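Local coordinates for protein thiosulfate reductase (Thermus thermophilus, PDB 2VPZ) that probably works as a molybdenum-containing oxidoreductase that reduces thiosulfate or polysulfide, binding a molybdopterin guanine dinucleotide cofactor and a four-iron, four-sulfur cluster, at residues C79-G84 with D213-Q218; E372-P377 with Y534-T539; G255-L260 with T341-A346. All blocks are in the same frame, centred on the assembly; numbering follows the deposited sequence.

Interaction 1: residues C79-G84 with D213-Q218; sequences CPRGQG and DTHNTQ. With MGD (2-amino-5,6-dimercapto-7-methyl-3,7,8a,9-tetrahydro-8-oxa-1,3,9,10-tetraaza-anthracen-4-one guanosine dinucleotide), chain I; SF4 (iron/sulfur cluster), chain G.
Cys79 and Arg81 meet Thr214 and His215 in a buried, cofactor-bridging contact that joins the iron-sulfur region to the start of helix 216-227. This is the junction between a [4Fe-4S] cluster and a pterin found in the bis-molybdopterin oxidoreductases. Cys79 sits at the N-cap of helix 80-84 and is one of four cysteine ligands, with Cys44, Cys47 and Cys51; its SG binds the iron FE2 at 2.3 Å and also accepts a weak capping bond from Gly82 N. Gly82 suits its place because a CB there would run into cluster sulfur S3.

Arg81 lies between the cofactors. Its chain bends at chi3 (-51°), bringing the guanidinium flat between them: the pterin atom C19 of MGD lies 3.4 Å above one face, over its centre, and the cluster sulfur S1 3.3 Å from the opposite face. At its edge, Thr214 CG2 sits 3.0 Å from Arg81 NE, and NH2 donates weakly to Thr214 O (3.4 Å), while NH1 reaches Thr630 OG1. The same methyl faces Cys79 SG, and Thr214 O lies against Cys79 CB. Such a cation probably helps couple cluster and pterin electronically, a role proposed for the basic residue at this place in relatives. A leucine here would probably leave the pterin face and S1 without their shared positive charge, and Thr214 O without its side-chain donor.

The segment 213-218 reads the pterin edge. Thr214 N donates almost straight to MGD N20 (3.1 Å, 172°). N22 of MGD lies 3.7 Å above the His215 ring, over its centre, and the ring stacks with Trp49. Asp213 closes an Asx turn: its OD1 accepts from His215 N, nearly along the C-O axis, and from MGD N22 at 2.9 Å.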
loop_
_atom_site.group_PDB
_atom_site.type_symbol
_atom_site.label_atom_id
_atom_site.label_comp_id
_atom_site.label_asym_id
_atom_site.label_seq_id
_atom_site.Cartn_x
_atom_site.Cartn_y
_atom_site.Cartn_z
ATOM N N CYS A 79 -17.386 -21.558 14.361
ATOM C CA CYS A 79 -17.858 -20.203 14.122
ATOM C C CYS A 79 -18.074 -19.530 15.497
ATOM O O CYS A 79 -18.036 -20.204 16.530
ATOM C CB CYS A 79 -19.195 -20.205 13.326
ATOM S SG CYS A 79 -20.773 -20.458 14.341
ATOM N N PRO A 80 -18.304 -18.190 15.528
ATOM C CA PRO A 80 -18.538 -17.444 16.782
ATOM C C PRO A 80 -19.675 -18.001 17.685
ATOM O O PRO A 80 -19.539 -18.098 18.916
ATOM C CB PRO A 80 -18.781 -16.001 16.317
ATOM C CG PRO A 80 -19.260 -16.157 14.863
ATOM C CD PRO A 80 -18.501 -17.345 14.344
ATOM N N ARG A 81 -20.801 -18.364 17.074
ATOM C CA ARG A 81 -21.960 -18.918 17.785
ATOM C C ARG A 81 -21.632 -20.239 18.490
ATOM O O ARG A 81 -22.159 -20.513 19.580
ATOM C CB ARG A 81 -23.149 -19.077 16.814
ATOM C CG ARG A 81 -23.676 -17.716 16.342
ATOM C CD ARG A 81 -24.579 -17.793 15.099
ATOM N NE ARG A 81 -24.009 -18.545 13.978
ATOM C CZ ARG A 81 -24.477 -19.689 13.481
ATOM N NH1 ARG A 81 -25.555 -20.253 13.994
ATOM N NH2 ARG A 81 -23.837 -20.279 12.472
ATOM N N GLY A 82 -20.767 -21.047 17.881
ATOM C CA GLY A 82 -20.362 -22.306 18.474
ATOM C C GLY A 82 -19.498 -22.059 19.700
ATOM O O GLY A 82 -19.647 -22.724 20.741
ATOM N N GLN A 83 -18.603 -21.070 19.604
ATOM C CA GLN A 83 -17.706 -20.691 20.706
ATOM C C GLN A 83 -18.432 -20.095 21.931
ATOM O O GLN A 83 -18.067 -20.392 23.068
ATOM C CB GLN A 83 -16.608 -19.710 20.243
ATOM C CG GLN A 83 -15.576 -20.230 19.205
ATOM C CD GLN A 83 -14.484 -21.140 19.797
ATOM O OE1 GLN A 83 -13.638 -21.672 19.072
ATOM N NE2 GLN A 83 -14.501 -21.316 21.128
ATOM N N GLY A 84 -19.449 -19.268 21.704
ATOM C CA GLY A 84 -20.195 -18.680 22.800
ATOM C C GLY A 84 -21.403 -19.451 23.300
ATOM O O GLY A 84 -21.917 -19.198 24.391
ATOM N N ASP A 213 -24.404 -15.388 7.158
ATOM C CA ASP A 213 -24.970 -16.747 7.420
ATOM C C ASP A 213 -23.601 -17.406 7.658
ATOM O O ASP A 213 -22.731 -17.462 6.774
ATOM C CB ASP A 213 -25.688 -17.341 6.168
ATOM C CG ASP A 213 -25.439 -18.873 5.972
ATOM O OD1 ASP A 213 -25.023 -19.575 6.938
ATOM O OD2 ASP A 213 -25.681 -19.355 4.851
ATOM N N THR A 214 -23.431 -17.931 8.854
ATOM C CA THR A 214 -22.153 -18.399 9.281
ATOM C C THR A 214 -21.956 -19.904 9.585
ATOM O O THR A 214 -21.096 -20.296 10.407
ATOM C CB THR A 214 -21.721 -17.396 10.435
ATOM O OG1 THR A 214 -20.399 -16.937 10.233
ATOM C CG2 THR A 214 -21.944 -17.975 11.810
ATOM N N HIS A 215 -22.768 -20.734 8.897
ATOM C CA HIS A 215 -22.730 -22.217 8.951
ATOM C C HIS A 215 -21.256 -22.561 8.706
ATOM O O HIS A 215 -20.665 -22.243 7.672
ATOM C CB HIS A 215 -23.669 -22.865 7.867
ATOM C CG HIS A 215 -25.075 -23.091 8.307
ATOM N ND1 HIS A 215 -26.128 -23.265 7.443
ATOM C CD2 HIS A 215 -25.597 -23.144 9.530
ATOM C CE1 HIS A 215 -27.245 -23.408 8.125
ATOM N NE2 HIS A 215 -26.943 -23.337 9.403
ATOM N N ASN A 216 -20.707 -23.239 9.703
ATOM C CA ASN A 216 -19.301 -23.611 9.712
ATOM C C ASN A 216 -18.621 -24.064 8.424
ATOM O O ASN A 216 -17.891 -23.292 7.774
ATOM C CB ASN A 216 -19.012 -24.639 10.802
ATOM C CG ASN A 216 -17.548 -24.711 11.182
ATOM O OD1 ASN A 216 -16.718 -24.108 10.500
ATOM N ND2 ASN A 216 -17.231 -25.429 12.266
ATOM N N THR A 217 -18.869 -25.309 8.045
ATOM C CA THR A 217 -18.242 -25.945 6.884
ATOM C C THR A 217 -18.372 -25.200 5.563
ATOM O O THR A 217 -17.426 -25.172 4.749
ATOM C CB THR A 217 -18.738 -27.420 6.648
ATOM O OG1 THR A 217 -19.118 -28.021 7.872
ATOM C CG2 THR A 217 -17.628 -28.258 5.972
ATOM N N GLN A 218 -19.531 -24.593 5.326
ATOM C CA GLN A 218 -19.698 -23.881 4.076
ATOM C C GLN A 218 -18.898 -22.553 4.084
ATOM O O GLN A 218 -18.570 -22.035 3.029
ATOM C CB GLN A 218 -21.186 -23.674 3.700
ATOM C CG GLN A 218 -22.003 -22.661 4.519
ATOM C CD GLN A 218 -23.126 -21.919 3.714
ATOM O OE1 GLN A 218 -23.635 -22.416 2.690
ATOM N NE2 GLN A 218 -23.522 -20.746 4.204
HETATM P PB MGD I . -31.128 -15.689 1.898
HETATM O O1B MGD I . -32.512 -15.308 2.252
HETATM O O2B MGD I . -30.846 -16.361 0.652
HETATM O O3B MGD I . -30.802 -16.507 3.234
HETATM O O3A MGD I . -29.607 -17.481 5.258
HETATM P PA MGD I . -29.705 -17.575 3.687
HETATM O O1A MGD I . -30.090 -18.963 3.469
HETATM O O2A MGD I . -28.402 -17.260 3.122
HETATM O "O5'" MGD I . -30.205 -14.435 1.933
HETATM C "C5'" MGD I . -30.323 -13.234 2.699
HETATM C "C4'" MGD I . -29.934 -12.219 1.637
HETATM O "O4'" MGD I . -31.034 -12.290 0.745
HETATM C "C3'" MGD I . -29.846 -10.724 2.045
HETATM O "O3'" MGD I . -28.617 -10.121 1.564
HETATM C "C2'" MGD I . -31.040 -10.037 1.336
HETATM O "O2'" MGD I . -30.577 -8.857 0.691
HETATM C "C1'" MGD I . -31.315 -10.989 0.199
HETATM N N9 MGD I . -32.530 -10.791 -0.638
HETATM C C8 MGD I . -33.734 -10.280 -0.226
HETATM N N7 MGD I . -34.633 -10.227 -1.249
HETATM C C5 MGD I . -33.988 -10.693 -2.350
HETATM C C6 MGD I . -34.324 -10.827 -3.782
HETATM O O6 MGD I . -35.480 -10.553 -4.120
HETATM N N1 MGD I . -33.414 -11.320 -4.620
HETATM C C2 MGD I . -32.151 -11.628 -4.216
HETATM N N2 MGD I . -31.239 -12.129 -5.123
HETATM N N3 MGD I . -31.757 -11.522 -2.909
HETATM C C4 MGD I . -32.610 -11.071 -1.949
HETATM C C10 MGD I . -30.457 -18.014 6.252
HETATM C C11 MGD I . -29.785 -19.277 6.684
HETATM O O11 MGD I . -28.583 -18.924 7.384
HETATM C C12 MGD I . -30.730 -20.279 7.398
HETATM S S12 MGD I . -32.199 -20.746 6.722
HETATM C C13 MGD I . -30.431 -20.859 8.616
HETATM S S13 MGD I . -31.453 -22.044 9.288
HETATM C C14 MGD I . -29.178 -20.482 9.363
HETATM N N15 MGD I . -29.343 -19.611 10.467
HETATM C C16 MGD I . -28.315 -18.822 10.915
HETATM C C17 MGD I . -28.383 -17.902 12.106
HETATM O O17 MGD I . -29.435 -17.868 12.803
HETATM N N18 MGD I . -27.270 -17.178 12.472
HETATM C C19 MGD I . -26.169 -17.243 11.681
HETATM N N19 MGD I . -25.156 -16.469 12.019
HETATM N N20 MGD I . -26.007 -18.010 10.551
HETATM C C21 MGD I . -27.041 -18.828 10.185
HETATM N N22 MGD I . -26.995 -19.588 9.103
HETATM C C23 MGD I . -28.156 -19.970 8.368
HETATM FE FE1 SF4 G . -21.785 -25.338 13.996
HETATM FE FE2 SF4 G . -21.636 -22.615 14.339
HETATM FE FE3 SF4 G . -24.064 -23.897 14.204
HETATM FE FE4 SF4 G . -22.497 -24.217 16.425
HETATM S S1 SF4 G . -23.443 -22.243 15.713
HETATM S S2 SF4 G . -23.628 -25.889 15.277
HETATM S S3 SF4 G . -20.411 -24.187 15.480
HETATM S S4 SF4 G . -22.500 -23.732 12.496
#

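Interaction 2: residues E372-P377 with Y534-T539; sequences EKYPLP and YFPWKT
Tyr374 and Trp537 form an edge-to-face pair, with the indole edge aimed at the phenol face. The five-membered ring of Trp537 has its centroid 4.9 Å from that of Tyr374, with the planes at 68°, and CD1 stands over the phenol face, displaced toward its rim. Tyr374 reaches across because CG is anti to the backbone N (chi1 -176°), which also brings its OH to 3.5 Å from Trp537 CB. Next to this pair, Pro536 lies alongside the phenol, its CG 4.2 Å from Tyr374 CE2, and Leu376 CD2 packs on Pro536 CD at 3.9 Å. A proline suits the spot, offering a compact apolar surface to both neighbours. At the far end, Pro377 O meets the edge of the Tyr534 ring near its plane, 3.3 Å from CE2, while the hydroxyl of Tyr534 is bonded to Pro378 O just beyond.

Farther out, Tyr543 of helix 540-551 draws the first pair into an aromatic cluster: its ring lies nearly parallel to that of Tyr374 and edge-to-face with Trp537. Arg523 of helix 518-528 holds Trp537 O, and Leu376 touches Phe155 of helix 149-160. The exposed Lys538 turns back so that NZ donates to Pro536 O (2.9 Å).

Far from the annotated sites, this is largely apolar loop-to-loop packing in which aromatic rings and prolines, rather than backbone pairing, join two irregular segments between the helices of the molybdopterin oxidoreductase fold.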
loop_
_atom_site.group_PDB
_atom_site.type_symbol
_atom_site.label_atom_id
_atom_site.label_comp_id
_atom_site.label_asym_id
_atom_site.label_seq_id
_atom_site.Cartn_x
_atom_site.Cartn_y
_atom_site.Cartn_z
ATOM N N GLU A 372 -29.052 -48.850 12.181
ATOM C CA GLU A 372 -30.339 -49.468 12.249
ATOM C C GLU A 372 -31.243 -48.961 13.378
ATOM O O GLU A 372 -30.781 -48.756 14.498
ATOM C CB GLU A 372 -30.045 -50.958 12.242
ATOM C CG GLU A 372 -30.877 -51.840 13.046
ATOM C CD GLU A 372 -31.009 -53.150 12.333
ATOM O OE1 GLU A 372 -30.366 -54.144 12.754
ATOM O OE2 GLU A 372 -31.742 -53.148 11.316
ATOM N N LYS A 373 -32.516 -48.702 13.066
ATOM C CA LYS A 373 -33.460 -48.189 14.060
ATOM C C LYS A 373 -33.632 -49.135 15.251
ATOM O O LYS A 373 -33.309 -50.318 15.160
ATOM C CB LYS A 373 -34.827 -47.851 13.417
ATOM C CG LYS A 373 -34.840 -46.528 12.625
ATOM C CD LYS A 373 -36.115 -46.328 11.806
ATOM C CE LYS A 373 -37.337 -45.996 12.686
ATOM N NZ LYS A 373 -37.378 -44.580 13.242
ATOM N N TYR A 374 -34.097 -48.609 16.378
ATOM C CA TYR A 374 -34.321 -49.424 17.565
ATOM C C TYR A 374 -35.638 -50.169 17.242
ATOM O O TYR A 374 -36.614 -49.498 16.884
ATOM C CB TYR A 374 -34.468 -48.521 18.787
ATOM C CG TYR A 374 -34.613 -49.274 20.080
ATOM C CD1 TYR A 374 -33.542 -49.401 20.958
ATOM C CD2 TYR A 374 -35.835 -49.854 20.433
ATOM C CE1 TYR A 374 -33.676 -50.084 22.172
ATOM C CE2 TYR A 374 -35.991 -50.551 21.651
ATOM C CZ TYR A 374 -34.905 -50.659 22.523
ATOM O OH TYR A 374 -35.028 -51.311 23.742
ATOM N N PRO A 375 -35.696 -51.538 17.390
ATOM C CA PRO A 375 -36.872 -52.388 17.101
ATOM C C PRO A 375 -38.189 -52.117 17.824
ATOM O O PRO A 375 -38.299 -52.268 19.045
ATOM C CB PRO A 375 -36.382 -53.819 17.364
ATOM C CG PRO A 375 -34.890 -53.688 17.604
ATOM C CD PRO A 375 -34.751 -52.307 18.204
ATOM N N LEU A 376 -39.204 -51.774 17.045
ATOM C CA LEU A 376 -40.484 -51.420 17.620
ATOM C C LEU A 376 -41.693 -51.706 16.714
ATOM O O LEU A 376 -41.541 -51.969 15.501
ATOM C CB LEU A 376 -40.483 -49.912 17.972
ATOM C CG LEU A 376 -39.520 -49.161 18.922
ATOM C CD1 LEU A 376 -39.844 -47.638 18.882
ATOM C CD2 LEU A 376 -39.643 -49.689 20.372
ATOM N N PRO A 377 -42.905 -51.707 17.314
ATOM C CA PRO A 377 -44.115 -51.942 16.523
ATOM C C PRO A 377 -44.271 -50.716 15.568
ATOM O O PRO A 377 -43.784 -49.618 15.897
ATOM C CB PRO A 377 -45.258 -51.951 17.547
ATOM C CG PRO A 377 -44.621 -52.067 18.916
ATOM C CD PRO A 377 -43.133 -51.834 18.762
ATOM N N TYR A 534 -44.025 -48.395 22.791
ATOM C CA TYR A 534 -43.100 -47.379 22.278
ATOM C C TYR A 534 -42.543 -46.847 23.704
ATOM O O TYR A 534 -43.299 -46.659 24.660
ATOM C CB TYR A 534 -43.821 -46.267 21.401
ATOM C CG TYR A 534 -44.836 -46.743 20.310
ATOM C CD1 TYR A 534 -46.205 -46.721 20.565
ATOM C CD2 TYR A 534 -44.429 -47.260 19.043
ATOM C CE1 TYR A 534 -47.156 -47.173 19.642
ATOM C CE2 TYR A 534 -45.384 -47.733 18.092
ATOM C CZ TYR A 534 -46.744 -47.681 18.410
ATOM O OH TYR A 534 -47.682 -48.162 17.527
ATOM N N PHE A 535 -41.212 -46.761 23.860
ATOM C CA PHE A 535 -40.510 -46.394 25.125
ATOM C C PHE A 535 -40.159 -47.530 26.070
ATOM O O PHE A 535 -39.734 -47.250 27.207
ATOM C CB PHE A 535 -41.320 -45.364 25.880
ATOM C CG PHE A 535 -41.561 -44.143 25.177
ATOM C CD1 PHE A 535 -42.807 -43.828 24.672
ATOM C CD2 PHE A 535 -40.474 -43.316 24.867
ATOM C CE1 PHE A 535 -42.993 -42.740 23.856
ATOM C CE2 PHE A 535 -40.623 -42.197 24.058
ATOM C CZ PHE A 535 -41.896 -41.910 23.535
ATOM N N PRO A 536 -40.201 -48.802 25.577
ATOM C CA PRO A 536 -39.862 -49.936 26.435
ATOM C C PRO A 536 -38.522 -49.814 27.184
ATOM O O PRO A 536 -38.477 -49.964 28.406
ATOM C CB PRO A 536 -39.911 -51.115 25.479
ATOM C CG PRO A 536 -39.238 -50.546 24.281
ATOM C CD PRO A 536 -39.844 -49.110 24.189
ATOM N N TRP A 537 -37.443 -49.564 26.446
ATOM C CA TRP A 537 -36.080 -49.369 27.022
ATOM C C TRP A 537 -36.139 -48.501 28.304
ATOM O O TRP A 537 -36.820 -47.478 28.304
ATOM C CB TRP A 537 -35.115 -48.692 26.012
ATOM C CG TRP A 537 -35.737 -47.543 25.226
ATOM C CD1 TRP A 537 -36.463 -47.643 24.074
ATOM C CD2 TRP A 537 -35.708 -46.125 25.545
ATOM N NE1 TRP A 537 -36.881 -46.407 23.663
ATOM C CE2 TRP A 537 -36.437 -45.456 24.538
ATOM C CE3 TRP A 537 -35.136 -45.359 26.581
ATOM C CZ2 TRP A 537 -36.619 -44.048 24.527
ATOM C CZ3 TRP A 537 -35.312 -43.947 26.579
ATOM C CH2 TRP A 537 -36.049 -43.320 25.554
ATOM N N LYS A 538 -35.434 -48.884 29.377
ATOM C CA LYS A 538 -35.439 -48.134 30.662
ATOM C C LYS A 538 -34.447 -46.984 30.756
ATOM O O LYS A 538 -34.393 -46.266 31.751
ATOM C CB LYS A 538 -35.176 -49.051 31.862
ATOM C CG LYS A 538 -36.376 -49.304 32.764
ATOM C CD LYS A 538 -36.922 -50.720 32.546
ATOM C CE LYS A 538 -37.311 -50.977 31.082
ATOM N NZ LYS A 538 -38.777 -51.271 30.931
ATOM N N THR A 539 -33.631 -46.819 29.734
ATOM C CA THR A 539 -32.662 -45.755 29.788
ATOM C C THR A 539 -32.063 -45.423 28.386
ATOM O O THR A 539 -32.072 -46.289 27.505
ATOM C CB THR A 539 -31.566 -46.147 30.880
ATOM O OG1 THR A 539 -31.565 -45.193 31.941
ATOM C CG2 THR A 539 -30.182 -46.280 30.269
#

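Interaction 3: residues G255-L260 with T341-A346; sequences GTDTAL and TYRVMA. With MGD (2-amino-5,6-dimercapto-7-methyl-3,7,8a,9-tetrahydro-8-oxa-1,3,9,10-tetraaza-anthracen-4-one guanosine dinucleotide), chain I.
Tyr342 and Thr258 touch lightly where helix 341-354 meets the first turn of helix 257-270: the carbonyl O of Tyr342 lies 4.4 Å from Thr258 CG2. This oxygen is already used within its own helix, accepting from Ala346 N, while the phenol leads away toward Val607.

Arg343 carries most of the contact. Its CB rests 3.5 Å from Thr258 OG1, the two side chains crossing at about a right angle, and farther out its CD packs on Asp257 CB at 3.8 Å. The chain leaves the helix with CG anti to the backbone N (chi1 174°) and bends at chi3 (65°), so CD lies against Asp257 while CB and CG pass Thr258 OG1, and the guanidinium goes to other partners: a salt bridge to Asp340, a bond to Asn334 O and a cation-pi contact with Trp336. Asp257 is thereby packed on its flank while its carboxylate faces the cofactor, where OD1 accepts from the guanine N2 of MGD at 2.9 Å and OD2 from N1 at 2.9 Å. This paired grip is a classic mode of guanine recognition, and an aspartate suits it because two acceptors match two neighbouring N-H groups. Gly255 completes the reading, its N donating to guanine O6 at 3.1 Å; its positive phi favours glycine.

Val344 and Met345 pack instead on helix 168-184. One turn on from Tyr342, Ala346 sets its CB 4.5 Å from Thr258 CG2, a small residue that lets the helices come close, and it also touches Leu261 and Ile265. A branched threonine suits position 258, turning OG1 to Arg343 and its methyl to Ala346. The contact thus joins the helices that follow strands 248-250 and 326-327, the two outermost strands of a parallel sheet, with Ala259 and Leu260 touching helix 298-305.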
loop_
_atom_site.group_PDB
_atom_site.type_symbol
_atom_site.label_atom_id
_atom_site.label_comp_id
_atom_site.label_asym_id
_atom_site.label_seq_id
_atom_site.Cartn_x
_atom_site.Cartn_y
_atom_site.Cartn_z
ATOM N N GLY A 255 -37.593 -9.265 -5.914
ATOM C CA GLY A 255 -38.665 -10.163 -6.342
ATOM C C GLY A 255 -38.725 -10.410 -7.820
ATOM O O GLY A 255 -39.761 -10.774 -8.421
ATOM N N THR A 256 -37.564 -10.276 -8.429
ATOM C CA THR A 256 -37.407 -10.325 -9.862
ATOM C C THR A 256 -36.396 -11.369 -10.434
ATOM O O THR A 256 -36.120 -11.395 -11.642
ATOM C CB THR A 256 -37.043 -8.838 -10.293
ATOM O OG1 THR A 256 -38.050 -8.306 -11.128
ATOM C CG2 THR A 256 -35.669 -8.724 -10.940
ATOM N N ASP A 257 -35.917 -12.265 -9.573
ATOM C CA ASP A 257 -34.939 -13.305 -9.910
ATOM C C ASP A 257 -35.342 -14.367 -10.919
ATOM O O ASP A 257 -34.496 -14.925 -11.635
ATOM C CB ASP A 257 -34.444 -13.998 -8.636
ATOM C CG ASP A 257 -33.891 -13.031 -7.599
ATOM O OD1 ASP A 257 -32.647 -12.948 -7.465
ATOM O OD2 ASP A 257 -34.695 -12.347 -6.952
ATOM N N THR A 258 -36.622 -14.677 -10.985
ATOM C CA THR A 258 -37.029 -15.687 -11.940
ATOM C C THR A 258 -36.886 -15.156 -13.393
ATOM O O THR A 258 -36.651 -15.945 -14.296
ATOM C CB THR A 258 -38.485 -16.202 -11.682
ATOM O OG1 THR A 258 -38.714 -16.333 -10.284
ATOM C CG2 THR A 258 -38.682 -17.580 -12.360
ATOM N N ALA A 259 -36.987 -13.839 -13.608
ATOM C CA ALA A 259 -36.829 -13.265 -14.964
ATOM C C ALA A 259 -35.365 -13.339 -15.462
ATOM O O ALA A 259 -35.101 -13.495 -16.661
ATOM C CB ALA A 259 -37.329 -11.791 -15.025
ATOM N N LEU A 260 -34.434 -13.197 -14.509
ATOM C CA LEU A 260 -32.985 -13.260 -14.737
ATOM C C LEU A 260 -32.634 -14.775 -14.955
ATOM O O LEU A 260 -31.841 -15.128 -15.846
ATOM C CB LEU A 260 -32.211 -12.603 -13.563
ATOM C CG LEU A 260 -30.700 -12.292 -13.505
ATOM C CD1 LEU A 260 -29.985 -13.274 -12.565
ATOM C CD2 LEU A 260 -30.077 -12.313 -14.916
ATOM N N THR A 341 -41.315 -21.762 -5.473
ATOM C CA THR A 341 -40.916 -23.062 -6.057
ATOM C C THR A 341 -40.520 -22.889 -7.538
ATOM O O THR A 341 -39.656 -23.606 -8.035
ATOM C CB THR A 341 -41.995 -24.190 -5.882
ATOM O OG1 THR A 341 -42.383 -24.294 -4.518
ATOM C CG2 THR A 341 -41.402 -25.546 -6.311
ATOM N N TYR A 342 -41.123 -21.923 -8.229
ATOM C CA TYR A 342 -40.746 -21.613 -9.608
ATOM C C TYR A 342 -39.301 -21.081 -9.698
ATOM O O TYR A 342 -38.517 -21.565 -10.523
ATOM C CB TYR A 342 -41.709 -20.599 -10.223
ATOM C CG TYR A 342 -43.020 -21.205 -10.670
ATOM C CD1 TYR A 342 -44.190 -20.449 -10.681
ATOM C CD2 TYR A 342 -43.085 -22.537 -11.119
ATOM C CE1 TYR A 342 -45.404 -20.987 -11.130
ATOM C CE2 TYR A 342 -44.302 -23.095 -11.575
ATOM C CZ TYR A 342 -45.464 -22.307 -11.578
ATOM O OH TYR A 342 -46.678 -22.793 -12.026
ATOM N N ARG A 343 -38.934 -20.103 -8.871
ATOM C CA ARG A 343 -37.561 -19.594 -8.919
ATOM C C ARG A 343 -36.551 -20.746 -8.702
ATOM O O ARG A 343 -35.606 -20.889 -9.482
ATOM C CB ARG A 343 -37.283 -18.454 -7.909
ATOM C CG ARG A 343 -35.791 -18.013 -7.848
ATOM C CD ARG A 343 -35.494 -17.046 -6.691
ATOM N NE ARG A 343 -35.684 -17.645 -5.372
ATOM C CZ ARG A 343 -36.785 -17.559 -4.625
ATOM N NH1 ARG A 343 -37.832 -16.883 -5.066
ATOM N NH2 ARG A 343 -36.845 -18.151 -3.429
ATOM N N VAL A 344 -36.742 -21.586 -7.690
ATOM C CA VAL A 344 -35.801 -22.692 -7.487
ATOM C C VAL A 344 -35.769 -23.687 -8.682
ATOM O O VAL A 344 -34.687 -24.091 -9.116
ATOM C CB VAL A 344 -36.038 -23.464 -6.126
ATOM C CG1 VAL A 344 -34.854 -24.428 -5.859
ATOM C CG2 VAL A 344 -36.214 -22.466 -4.941
ATOM N N MET A 345 -36.926 -24.067 -9.229
ATOM C CA MET A 345 -36.979 -24.984 -10.384
ATOM C C MET A 345 -36.064 -24.469 -11.538
ATOM O O MET A 345 -35.257 -25.236 -12.101
ATOM C CB MET A 345 -38.435 -25.166 -10.881
ATOM C CG MET A 345 -39.294 -26.154 -10.082
ATOM S SD MET A 345 -41.066 -25.917 -10.384
ATOM C CE MET A 345 -41.121 -25.965 -12.169
ATOM N N ALA A 346 -36.186 -23.175 -11.850
ATOM C CA ALA A 346 -35.409 -22.467 -12.881
ATOM C C ALA A 346 -33.882 -22.465 -12.645
ATOM O O ALA A 346 -33.092 -22.564 -13.598
ATOM C CB ALA A 346 -35.906 -21.002 -13.018
HETATM P PB MGD I . -31.128 -15.689 1.898
HETATM O O1B MGD I . -32.512 -15.308 2.252
HETATM O O2B MGD I . -30.846 -16.361 0.652
HETATM O O3B MGD I . -30.802 -16.507 3.234
HETATM O O3A MGD I . -29.607 -17.481 5.258
HETATM P PA MGD I . -29.705 -17.575 3.687
HETATM O O1A MGD I . -30.090 -18.963 3.469
HETATM O O2A MGD I . -28.402 -17.260 3.122
HETATM O "O5'" MGD I . -30.205 -14.435 1.933
HETATM C "C5'" MGD I . -30.323 -13.234 2.699
HETATM C "C4'" MGD I . -29.934 -12.219 1.637
HETATM O "O4'" MGD I . -31.034 -12.290 0.745
HETATM C "C3'" MGD I . -29.846 -10.724 2.045
HETATM O "O3'" MGD I . -28.617 -10.121 1.564
HETATM C "C2'" MGD I . -31.040 -10.037 1.336
HETATM O "O2'" MGD I . -30.577 -8.857 0.691
HETATM C "C1'" MGD I . -31.315 -10.989 0.199
HETATM N N9 MGD I . -32.530 -10.791 -0.638
HETATM C C8 MGD I . -33.734 -10.280 -0.226
HETATM N N7 MGD I . -34.633 -10.227 -1.249
HETATM C C5 MGD I . -33.988 -10.693 -2.350
HETATM C C6 MGD I . -34.324 -10.827 -3.782
HETATM O O6 MGD I . -35.480 -10.553 -4.120
HETATM N N1 MGD I . -33.414 -11.320 -4.620
HETATM C C2 MGD I . -32.151 -11.628 -4.216
HETATM N N2 MGD I . -31.239 -12.129 -5.123
HETATM N N3 MGD I . -31.757 -11.522 -2.909
HETATM C C4 MGD I . -32.610 -11.071 -1.949
HETATM C C10 MGD I . -30.457 -18.014 6.252
HETATM C C11 MGD I . -29.785 -19.277 6.684
HETATM O O11 MGD I . -28.583 -18.924 7.384
HETATM C C12 MGD I . -30.730 -20.279 7.398
HETATM S S12 MGD I . -32.199 -20.746 6.722
HETATM C C13 MGD I . -30.431 -20.859 8.616
HETATM S S13 MGD I . -31.453 -22.044 9.288
HETATM C C14 MGD I . -29.178 -20.482 9.363
HETATM N N15 MGD I . -29.343 -19.611 10.467
HETATM C C16 MGD I . -28.315 -18.822 10.915
HETATM C C17 MGD I . -28.383 -17.902 12.106
HETATM O O17 MGD I . -29.435 -17.868 12.803
HETATM N N18 MGD I . -27.270 -17.178 12.472
HETATM C C19 MGD I . -26.169 -17.243 11.681
HETATM N N19 MGD I . -25.156 -16.469 12.019
HETATM N N20 MGD I . -26.007 -18.010 10.551
HETATM C C21 MGD I . -27.041 -18.828 10.185
HETATM N N22 MGD I . -26.995 -19.588 9.103
HETATM C C23 MGD I . -28.156 -19.970 8.368
#

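How the interactions relate
Interactions 1 and 3 are buried and touch the same MGD, gripping it at its two ends: interaction 1 reads the pterin beside the iron-sulfur cluster, and interaction 3 the guanine. The three contacts share no helix or strand; MGD is what ties interactions 1 and 3. Both bind it through aspartates and backbone N-H groups, yet their arginines differ, one lying between the cofactors, the other sending its charge to neighbouring protein groups while its methylenes pack. Interaction 2 is only partly buried, lies about 45 Å from interaction 3 between centres, and replaces cofactor chemistry with rings and prolines. Two loops meet there, whereas interactions 1 and 3 use helix starts.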